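Local coordinates for protein putrescine aminotransferase (Halomonas elongata DSM 2581, PDB 6GWI) that probably transfers amino groups from amines such as putrescine to keto acceptors, using pyridoxal-5'-phosphate as cofactor, as a class-III aminotransferase, at residues 105-110 and 299-304; 142-147 and 218-223; 253-258 and 279-284. One frame throughout, in Å; residues are numbered along the deposited sequence.

Contact 1 of 3, residues 105-110 and 299-304; sequences PAHINR and VGDRVA
Val299 meets Arg110 as an antiparallel hydrogen-bonded pair: its N gives a nearly straight bond (171°) to Arg110 O at 2.8 Å. The valine side chain stays close to that carbonyl, CB being 3.9 Å from Arg110 O. Gly300 comes next, at the N-cap position, right ahead of helix 301-311. Its CA lies 3.3 Å from His107 O in a CA-H...O contact, and the CG1 branch of Ile108 packs near the same glycine carbon. Asp301, in the first turn of the helix, gathers three partners. Its backbone N bonds His107 O at 2.7 Å, while its carboxylate turns to the side chains of Asn109 and Arg110. With CG set beside the backbone N (chi1 -73°), OD1 accepts from Asn109 ND2 at 3.0 Å through its syn lone pair, the donor's amide plane standing 31° from the carboxylate. The same OD1 forms a long salt bridge, 3.5 Å, to Arg110 NH1, whose guanidinium is turned steeply against the carboxylate. One turn on, the methyl of Ala304 lies against the arginine's end, CB 3.5 Å from Arg110 NH1 and also touching CD. The contact joins strand 108-114, outermost in the three-stranded sheet of this chain, to strand 295-300 and the start of helix 301-311, with strand 280-283 and helix 117-134 packing against Val299 and His14 of the second subunit bonding Asn109 O.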
loop_
_atom_site.group_PDB
_atom_site.type_symbol
_atom_site.label_atom_id
_atom_site.label_comp_id
_atom_site.label_asym_id
_atom_site.label_seq_id
_atom_site.Cartn_x
_atom_site.Cartn_y
_atom_site.Cartn_z
ATOM N N PRO B 105 -17.073 -9.756 13.845
ATOM C CA PRO B 105 -17.953 -10.883 14.172
ATOM C C PRO B 105 -17.233 -11.940 14.992
ATOM O O PRO B 105 -16.012 -11.923 15.164
ATOM C CB PRO B 105 -18.360 -11.431 12.799
ATOM C CG PRO B 105 -18.193 -10.289 11.879
ATOM C CD PRO B 105 -17.014 -9.515 12.393
ATOM N N ALA B 106 -18.017 -12.894 15.484
ATOM C CA ALA B 106 -17.469 -13.981 16.280
ATOM C C ALA B 106 -16.467 -14.785 15.461
ATOM O O ALA B 106 -16.594 -14.932 14.243
ATOM C CB ALA B 106 -18.586 -14.893 16.787
ATOM N N HIS B 107 -15.458 -15.308 16.152
ATOM C CA HIS B 107 -14.425 -16.173 15.597
ATOM C C HIS B 107 -13.442 -15.411 14.720
ATOM O O HIS B 107 -12.598 -16.032 14.059
ATOM C CB HIS B 107 -15.038 -17.294 14.747
ATOM C CG HIS B 107 -16.152 -18.028 15.425
ATOM N ND1 HIS B 107 -16.001 -18.673 16.632
ATOM C CD2 HIS B 107 -17.444 -18.208 15.060
ATOM C CE1 HIS B 107 -17.151 -19.220 16.981
ATOM N NE2 HIS B 107 -18.044 -18.952 16.046
ATOM N N ILE B 108 -13.518 -14.086 14.701
ATOM C CA ILE B 108 -12.561 -13.240 13.995
ATOM C C ILE B 108 -11.881 -12.396 15.065
ATOM O O ILE B 108 -12.421 -11.368 15.493
ATOM C CB ILE B 108 -13.244 -12.386 12.923
ATOM C CG1 ILE B 108 -13.940 -13.324 11.927
ATOM C CG2 ILE B 108 -12.231 -11.506 12.210
ATOM C CD1 ILE B 108 -14.842 -12.637 10.933
ATOM N N ASN B 109 -10.698 -12.828 15.509
ATOM C CA ASN B 109 -10.076 -12.260 16.699
ATOM C C ASN B 109 -8.669 -11.712 16.476
ATOM O O ASN B 109 -8.021 -11.307 17.449
ATOM C CB ASN B 109 -10.048 -13.319 17.810
ATOM C CG ASN B 109 -11.438 -13.771 18.216
ATOM O OD1 ASN B 109 -12.266 -12.962 18.632
ATOM N ND2 ASN B 109 -11.700 -15.069 18.096
ATOM N N ARG B 110 -8.171 -11.682 15.242
ATOM C CA ARG B 110 -6.831 -11.167 14.982
ATOM C C ARG B 110 -6.846 -10.278 13.747
ATOM O O ARG B 110 -7.733 -10.371 12.895
ATOM C CB ARG B 110 -5.808 -12.300 14.810
ATOM C CG ARG B 110 -5.508 -13.030 16.110
ATOM C CD ARG B 110 -4.894 -14.389 15.864
ATOM N NE ARG B 110 -4.798 -15.168 17.096
ATOM C CZ ARG B 110 -5.624 -16.156 17.436
ATOM N NH1 ARG B 110 -6.628 -16.512 16.644
ATOM N NH2 ARG B 110 -5.439 -16.797 18.582
ATOM N N VAL B 299 -8.653 -11.578 10.579
ATOM C CA VAL B 299 -8.314 -12.968 10.294
ATOM C C VAL B 299 -9.141 -13.856 11.208
ATOM O O VAL B 299 -9.097 -13.711 12.437
ATOM C CB VAL B 299 -6.810 -13.233 10.483
ATOM C CG1 VAL B 299 -6.472 -14.682 10.142
ATOM C CG2 VAL B 299 -5.982 -12.269 9.639
ATOM N N GLY B 300 -9.889 -14.781 10.607
ATOM C CA GLY B 300 -10.688 -15.702 11.382
ATOM C C GLY B 300 -9.842 -16.748 12.079
ATOM O O GLY B 300 -8.703 -17.029 11.702
ATOM N N ASP B 301 -10.438 -17.349 13.113
ATOM C CA ASP B 301 -9.711 -18.297 13.950
ATOM C C ASP B 301 -9.172 -19.472 13.144
ATOM O O ASP B 301 -8.089 -19.989 13.440
ATOM C CB ASP B 301 -10.616 -18.815 15.071
ATOM C CG ASP B 301 -10.864 -17.786 16.154
ATOM O OD1 ASP B 301 -10.045 -16.854 16.296
ATOM O OD2 ASP B 301 -11.871 -17.923 16.879
ATOM N N ARG B 302 -9.929 -19.938 12.149
ATOM C CA ARG B 302 -9.494 -21.102 11.382
ATOM C C ARG B 302 -8.191 -20.824 10.641
ATOM O O ARG B 302 -7.262 -21.639 10.675
ATOM C CB ARG B 302 -10.604 -21.576 10.444
ATOM C CG ARG B 302 -10.171 -22.731 9.557
ATOM C CD ARG B 302 -11.348 -23.465 8.931
ATOM N NE ARG B 302 -12.154 -24.084 9.987
ATOM C CZ ARG B 302 -13.310 -24.713 9.799
ATOM N NH1 ARG B 302 -13.823 -24.833 8.583
ATOM N NH2 ARG B 302 -13.949 -25.234 10.836
ATOM N N VAL B 303 -8.108 -19.693 9.934
ATOM C CA VAL B 303 -6.867 -19.370 9.235
ATOM C C VAL B 303 -5.780 -18.993 10.236
ATOM O O VAL B 303 -4.621 -19.404 10.100
ATOM C CB VAL B 303 -7.100 -18.252 8.202
ATOM C CG1 VAL B 303 -5.769 -17.768 7.611
ATOM C CG2 VAL B 303 -8.028 -18.742 7.101
ATOM N N ALA B 304 -6.132 -18.207 11.254
ATOM C CA ALA B 304 -5.135 -17.748 12.215
ATOM C C ALA B 304 -4.454 -18.919 12.916
ATOM O O ALA B 304 -3.231 -18.914 13.106
ATOM C CB ALA B 304 -5.793 -16.821 13.238
#

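Contact 2 of 3, residues 142-147 and 218-223; sequences WIIGRE and AAFIAE. With PLP (pyridoxal-5'-phosphate), chain D.
Backbone hydrogen bonds pair Trp142-Ile144 with Ala218-Ile221 as parallel strands. Trp142 O accepts from both Ala218 N (2.7 Å) and Ala219 N, Ile144 N gives a bond to Ala219 O, and Ile144 O receives Ile221 N at 2.9 Å. Beyond these, a water takes over the ladder, accepting from Arg146 N and donating to Ile221 O. Apolar contacts lie on both faces: Ile143 CD1 reaches Ala219 CB at 3.9 Å and its CG2 meets Ile221 CG2, while on the other face Ile144 CG2 meets Phe220 CD1 at 4.1 Å. The polar contacts centre on Arg146. Bent at chi3 (-56°), its chain lays one guanidinium face over Ala222 CB, and NH2 makes a short but weak, bent bond (117°) to Glu223 O at 2.8 Å. A second water links NH2 to Glu223 N, and Tyr238 takes NH1. A leucine in place of Arg146 would probably leave Tyr238, Glu223 O and this water without their charged partner. Glu223, whose carboxylate bonds Tyr150 N and Gly227 N, borders the cofactor's methyl C2A. Strand 177-180 flanks 142-146 in the sheet, with helices 117-134 and 194-212 covering its two faces.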
loop_
_atom_site.group_PDB
_atom_site.type_symbol
_atom_site.label_atom_id
_atom_site.label_comp_id
_atom_site.label_asym_id
_atom_site.label_seq_id
_atom_site.Cartn_x
_atom_site.Cartn_y
_atom_site.Cartn_z
ATOM N N TRP B 142 -6.870 -22.046 -6.273
ATOM C CA TRP B 142 -7.696 -21.158 -7.080
ATOM C C TRP B 142 -8.563 -20.257 -6.211
ATOM O O TRP B 142 -9.142 -20.694 -5.212
ATOM C CB TRP B 142 -8.581 -21.967 -8.029
ATOM C CG TRP B 142 -7.870 -22.423 -9.267
ATOM C CD1 TRP B 142 -7.109 -23.548 -9.406
ATOM C CD2 TRP B 142 -7.854 -21.769 -10.544
ATOM N NE1 TRP B 142 -6.621 -23.636 -10.687
ATOM C CE2 TRP B 142 -7.064 -22.556 -11.406
ATOM C CE3 TRP B 142 -8.432 -20.598 -11.044
ATOM C CZ2 TRP B 142 -6.836 -22.209 -12.735
ATOM C CZ3 TRP B 142 -8.205 -20.257 -12.366
ATOM C CH2 TRP B 142 -7.414 -21.058 -13.195
ATOM N N ILE B 143 -8.644 -18.988 -6.598
ATOM C CA ILE B 143 -9.521 -18.010 -5.967
ATOM C C ILE B 143 -10.626 -17.687 -6.960
ATOM O O ILE B 143 -10.344 -17.373 -8.123
ATOM C CB ILE B 143 -8.772 -16.725 -5.575
ATOM C CG1 ILE B 143 -7.460 -17.042 -4.858
ATOM C CG2 ILE B 143 -9.665 -15.824 -4.714
ATOM C CD1 ILE B 143 -7.622 -17.634 -3.502
ATOM N N ILE B 144 -11.871 -17.768 -6.516
ATOM C CA ILE B 144 -13.012 -17.400 -7.344
ATOM C C ILE B 144 -13.493 -16.024 -6.901
ATOM O O ILE B 144 -13.955 -15.851 -5.768
ATOM C CB ILE B 144 -14.142 -18.429 -7.264
ATOM C CG1 ILE B 144 -13.647 -19.798 -7.729
ATOM C CG2 ILE B 144 -15.320 -17.970 -8.102
ATOM C CD1 ILE B 144 -14.581 -20.929 -7.381
ATOM N N GLY B 145 -13.368 -15.041 -7.794
ATOM C CA GLY B 145 -14.017 -13.762 -7.645
ATOM C C GLY B 145 -15.187 -13.617 -8.600
ATOM O O GLY B 145 -15.648 -14.576 -9.220
ATOM N N ARG B 146 -15.657 -12.381 -8.723
ATOM C CA ARG B 146 -16.789 -12.083 -9.584
ATOM C C ARG B 146 -16.413 -11.025 -10.608
ATOM O O ARG B 146 -15.588 -10.142 -10.350
ATOM C CB ARG B 146 -18.000 -11.608 -8.771
ATOM C CG ARG B 146 -18.470 -12.633 -7.746
ATOM C CD ARG B 146 -19.696 -12.172 -6.969
ATOM N NE ARG B 146 -19.483 -10.893 -6.298
ATOM C CZ ARG B 146 -20.331 -10.353 -5.427
ATOM N NH1 ARG B 146 -21.450 -10.986 -5.102
ATOM N NH2 ARG B 146 -20.051 -9.182 -4.872
ATOM N N GLU B 147 -17.013 -11.147 -11.788
ATOM C CA GLU B 147 -16.912 -10.102 -12.793
ATOM C C GLU B 147 -17.443 -8.788 -12.231
ATOM O O GLU B 147 -18.406 -8.762 -11.460
ATOM C CB GLU B 147 -17.671 -10.513 -14.054
ATOM C CG GLU B 147 -16.944 -11.586 -14.867
ATOM C CD GLU B 147 -15.678 -11.050 -15.525
ATOM O OE1 GLU B 147 -15.549 -9.809 -15.648
ATOM O OE2 GLU B 147 -14.823 -11.860 -15.941
ATOM N N ALA B 218 -9.312 -22.731 -3.458
ATOM C CA ALA B 218 -8.873 -22.252 -2.155
ATOM C C ALA B 218 -9.873 -21.312 -1.494
ATOM O O ALA B 218 -10.042 -21.362 -0.272
ATOM C CB ALA B 218 -7.524 -21.534 -2.287
ATOM N N ALA B 219 -10.550 -20.460 -2.262
ATOM C CA ALA B 219 -11.364 -19.427 -1.638
ATOM C C ALA B 219 -12.308 -18.791 -2.644
ATOM O O ALA B 219 -12.061 -18.792 -3.854
ATOM C CB ALA B 219 -10.484 -18.339 -1.003
ATOM N N PHE B 220 -13.394 -18.238 -2.108
ATOM C CA PHE B 220 -14.311 -17.357 -2.820
ATOM C C PHE B 220 -14.206 -15.970 -2.198
ATOM O O PHE B 220 -14.276 -15.832 -0.972
ATOM C CB PHE B 220 -15.742 -17.894 -2.738
ATOM C CG PHE B 220 -16.796 -16.942 -3.244
ATOM C CD1 PHE B 220 -16.821 -16.535 -4.568
ATOM C CD2 PHE B 220 -17.786 -16.480 -2.391
ATOM C CE1 PHE B 220 -17.805 -15.670 -5.025
ATOM C CE2 PHE B 220 -18.768 -15.620 -2.842
ATOM C CZ PHE B 220 -18.778 -15.215 -4.159
ATOM N N ILE B 221 -13.997 -14.956 -3.032
ATOM C CA ILE B 221 -13.838 -13.581 -2.571
ATOM C C ILE B 221 -14.950 -12.738 -3.179
ATOM O O ILE B 221 -15.230 -12.844 -4.379
ATOM C CB ILE B 221 -12.447 -13.021 -2.931
ATOM C CG1 ILE B 221 -12.239 -11.646 -2.287
ATOM C CG2 ILE B 221 -12.275 -12.930 -4.446
ATOM C CD1 ILE B 221 -10.842 -11.036 -2.526
ATOM N N ALA B 222 -15.578 -11.901 -2.356
ATOM C CA ALA B 222 -16.667 -11.068 -2.841
ATOM C C ALA B 222 -16.863 -9.870 -1.926
ATOM O O ALA B 222 -16.677 -9.969 -0.711
ATOM C CB ALA B 222 -17.969 -11.877 -2.936
ATOM N N GLU B 223 -17.216 -8.736 -2.526
ATOM C CA GLU B 223 -17.749 -7.610 -1.766
ATOM C C GLU B 223 -19.177 -7.944 -1.345
ATOM O O GLU B 223 -19.958 -8.416 -2.180
ATOM C CB GLU B 223 -17.743 -6.333 -2.610
ATOM C CG GLU B 223 -16.395 -5.957 -3.223
ATOM C CD GLU B 223 -16.536 -4.997 -4.399
ATOM O OE1 GLU B 223 -16.865 -3.810 -4.183
ATOM O OE2 GLU B 223 -16.335 -5.439 -5.549
HETATM N N1 PLP D . -11.503 -3.450 -2.096
HETATM C C2 PLP D . -12.639 -2.699 -2.314
HETATM C C2A PLP D . -13.994 -3.341 -2.186
HETATM C C3 PLP D . -12.524 -1.352 -2.647
HETATM O O3 PLP D . -13.666 -0.624 -2.859
HETATM C C4 PLP D . -11.270 -0.743 -2.756
HETATM C C4A PLP D . -11.182 0.732 -2.461
HETATM C C5 PLP D . -10.130 -1.524 -2.540
HETATM C C6 PLP D . -10.256 -2.869 -2.210
HETATM C C5A PLP D . -8.739 -0.939 -2.656
HETATM O O4P PLP D . -8.396 -0.152 -1.539
HETATM P P PLP D . -7.165 0.878 -1.682
HETATM O O1P PLP D . -5.914 0.111 -2.042
HETATM O O2P PLP D . -6.987 1.615 -0.376
HETATM O O3P PLP D . -7.479 1.865 -2.775
HETATM O O HOH W 1 -17.279 -8.644 -5.475
HETATM O O HOH W 2 -15.348 -10.830 -6.135
#

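Contact 3 of 3, residues 253-258 and 279-284; sequences LVADEV and DLMPIA. With PLP (pyridoxal-5'-phosphate), chain D.
The cofactor site of this fold-type I aminotransferase opens where strand 252-255 ends beside strand 280-283, and Asp256 and Val258 extend from that end to the pyridine ring. Asp256 OD2 lies 2.8 Å from PLP N1, and the isopropyl group of Val258 packs on the ring, CB 3.5 Å from PLP C2. Asp256 CG stands opposite its backbone N (chi1 -173°), which carries the carboxylate to the ring nitrogen; OD1 meanwhile takes Val258 N at 3.1 Å in an Asx turn that fixes the carboxylate's rotation. His151 ND1 and Asn121 ND2 are hydrogen-bonded to OD2. Behind this, the two strands run side by side. Leu253 N points straight (169°) at the anti lone pair of Asp279 OD2, 3.0 Å away, while Asp279 N returns to Leu253 O at 2.7 Å. Ala255 N bonds Leu280 O and Glu257 N bonds Pro282 O. The proline ring packs against the strand end, its CG 3.7 Å from Asp256 CA and its CD 3.8 Å from Val254 CG1. Glu257 runs alongside Met281, CG by SD, with its carboxylate held by Gly270 and Ser271. Asp256 beside N1 is consistent with a protonated pyridinium, the usual electron sink of such enzymes.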
loop_
_atom_site.group_PDB
_atom_site.type_symbol
_atom_site.label_atom_id
_atom_site.label_comp_id
_atom_site.label_asym_id
_atom_site.label_seq_id
_atom_site.Cartn_x
_atom_site.Cartn_y
_atom_site.Cartn_z
ATOM N N LEU B 253 -14.016 -18.261 2.781
ATOM C CA LEU B 253 -14.810 -17.108 2.382
ATOM C C LEU B 253 -14.040 -15.844 2.732
ATOM O O LEU B 253 -13.693 -15.629 3.899
ATOM C CB LEU B 253 -16.174 -17.104 3.073
ATOM C CG LEU B 253 -17.039 -15.863 2.841
ATOM C CD1 LEU B 253 -17.362 -15.676 1.379
ATOM C CD2 LEU B 253 -18.323 -15.953 3.653
ATOM N N VAL B 254 -13.780 -15.016 1.725
ATOM C CA VAL B 254 -13.179 -13.702 1.914
ATOM C C VAL B 254 -14.247 -12.666 1.591
ATOM O O VAL B 254 -14.681 -12.546 0.438
ATOM C CB VAL B 254 -11.937 -13.498 1.037
ATOM C CG1 VAL B 254 -11.318 -12.127 1.310
ATOM C CG2 VAL B 254 -10.925 -14.607 1.275
ATOM N N ALA B 255 -14.672 -11.920 2.603
ATOM C CA ALA B 255 -15.597 -10.806 2.428
ATOM C C ALA B 255 -14.772 -9.523 2.391
ATOM O O ALA B 255 -14.188 -9.127 3.406
ATOM C CB ALA B 255 -16.633 -10.776 3.548
ATOM N N ASP B 256 -14.705 -8.886 1.223
ATOM C CA ASP B 256 -13.945 -7.645 1.074
ATOM C C ASP B 256 -14.783 -6.504 1.641
ATOM O O ASP B 256 -15.760 -6.073 1.020
ATOM C CB ASP B 256 -13.587 -7.396 -0.388
ATOM C CG ASP B 256 -12.646 -6.207 -0.570
ATOM O OD1 ASP B 256 -12.598 -5.333 0.320
ATOM O OD2 ASP B 256 -11.966 -6.134 -1.617
ATOM N N GLU B 257 -14.395 -6.015 2.820
ATOM C CA GLU B 257 -15.150 -5.019 3.568
ATOM C C GLU B 257 -14.559 -3.619 3.442
ATOM O O GLU B 257 -14.827 -2.759 4.288
ATOM C CB GLU B 257 -15.221 -5.414 5.044
ATOM C CG GLU B 257 -15.983 -6.687 5.314
ATOM C CD GLU B 257 -17.480 -6.468 5.343
ATOM O OE1 GLU B 257 -17.924 -5.311 5.169
ATOM O OE2 GLU B 257 -18.214 -7.455 5.549
ATOM N N VAL B 258 -13.740 -3.380 2.417
ATOM C CA VAL B 258 -13.036 -2.106 2.309
ATOM C C VAL B 258 -14.022 -0.947 2.205
ATOM O O VAL B 258 -13.790 0.129 2.771
ATOM C CB VAL B 258 -12.058 -2.148 1.120
ATOM C CG1 VAL B 258 -11.505 -0.763 0.810
ATOM C CG2 VAL B 258 -10.916 -3.111 1.430
ATOM N N ASP B 279 -13.805 -16.053 6.589
ATOM C CA ASP B 279 -12.540 -16.455 7.182
ATOM C C ASP B 279 -11.544 -15.310 7.184
ATOM O O ASP B 279 -10.675 -15.250 8.060
ATOM C CB ASP B 279 -11.986 -17.665 6.430
ATOM C CG ASP B 279 -12.894 -18.876 6.544
ATOM O OD1 ASP B 279 -12.936 -19.483 7.634
ATOM O OD2 ASP B 279 -13.595 -19.192 5.557
ATOM N N LEU B 280 -11.673 -14.389 6.234
ATOM C CA LEU B 280 -10.810 -13.221 6.150
ATOM C C LEU B 280 -11.637 -12.032 5.694
ATOM O O LEU B 280 -12.577 -12.167 4.912
ATOM C CB LEU B 280 -9.647 -13.459 5.181
ATOM C CG LEU B 280 -8.772 -14.687 5.446
ATOM C CD1 LEU B 280 -7.953 -15.027 4.215
ATOM C CD2 LEU B 280 -7.859 -14.452 6.640
ATOM N N MET B 281 -11.273 -10.842 6.196
ATOM C CA MET B 281 -11.966 -9.609 5.845
ATOM C C MET B 281 -10.943 -8.490 5.673
ATOM O O MET B 281 -10.415 -7.967 6.666
ATOM C CB MET B 281 -13.002 -9.217 6.900
ATOM C CG MET B 281 -14.206 -10.150 7.010
ATOM S SD MET B 281 -15.510 -9.510 8.094
ATOM C CE MET B 281 -14.582 -9.209 9.592
ATOM N N PRO B 282 -10.622 -8.115 4.436
ATOM C CA PRO B 282 -9.810 -6.910 4.236
ATOM C C PRO B 282 -10.619 -5.656 4.527
ATOM O O PRO B 282 -11.837 -5.609 4.335
ATOM C CB PRO B 282 -9.392 -6.990 2.762
ATOM C CG PRO B 282 -10.384 -7.889 2.114
ATOM C CD PRO B 282 -10.887 -8.834 3.174
ATOM N N ILE B 283 -9.922 -4.636 5.031
ATOM C CA ILE B 283 -10.554 -3.390 5.446
ATOM C C ILE B 283 -9.615 -2.229 5.158
ATOM O O ILE B 283 -8.396 -2.391 5.070
ATOM C CB ILE B 283 -10.928 -3.414 6.949
ATOM C CG1 ILE B 283 -9.701 -3.785 7.785
ATOM C CG2 ILE B 283 -12.086 -4.369 7.192
ATOM C CD1 ILE B 283 -9.922 -3.665 9.277
ATOM N N ALA B 284 -10.206 -1.043 5.011
ATOM C CA ALA B 284 -9.485 0.218 4.866
ATOM C C ALA B 284 -10.515 1.346 4.815
ATOM O O ALA B 284 -11.558 1.264 5.471
ATOM C CB ALA B 284 -8.602 0.220 3.620
HETATM N N1 PLP D . -11.503 -3.450 -2.096
HETATM C C2 PLP D . -12.639 -2.699 -2.314
HETATM C C2A PLP D . -13.994 -3.341 -2.186
HETATM C C3 PLP D . -12.524 -1.352 -2.647
HETATM O O3 PLP D . -13.666 -0.624 -2.859
HETATM C C4 PLP D . -11.270 -0.743 -2.756
HETATM C C4A PLP D . -11.182 0.732 -2.461
HETATM C C5 PLP D . -10.130 -1.524 -2.540
HETATM C C6 PLP D . -10.256 -2.869 -2.210
HETATM C C5A PLP D . -8.739 -0.939 -2.656
HETATM O O4P PLP D . -8.396 -0.152 -1.539
HETATM P P PLP D . -7.165 0.878 -1.682
HETATM O O1P PLP D . -5.914 0.111 -2.042
HETATM O O2P PLP D . -6.987 1.615 -0.376
HETATM O O3P PLP D . -7.479 1.865 -2.775
HETATM O O HOH W 3 -13.185 -1.192 5.622
#

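In the fold
Contacts 2 and 3 are buried and adjoin through strands 217-222 and 252-255, neighbours in the parallel sheet; both touch the pyridoxal phosphate. Contact 3 also reaches strand 280-283, next to strand 295-300 of contact 1, so it bridges the parallel and antiparallel sheets. Contact 1, about 21 Å from the chain centre between centres, is partly exposed, lies against the second subunit and makes no contact with contact 2. Its chemistry follows its place: an aspartate-centred polar cluster at a helix start, whereas contact 2 is chiefly parallel-strand packing and contact 3 combines strand bonding with a carboxylate that faces the cofactor.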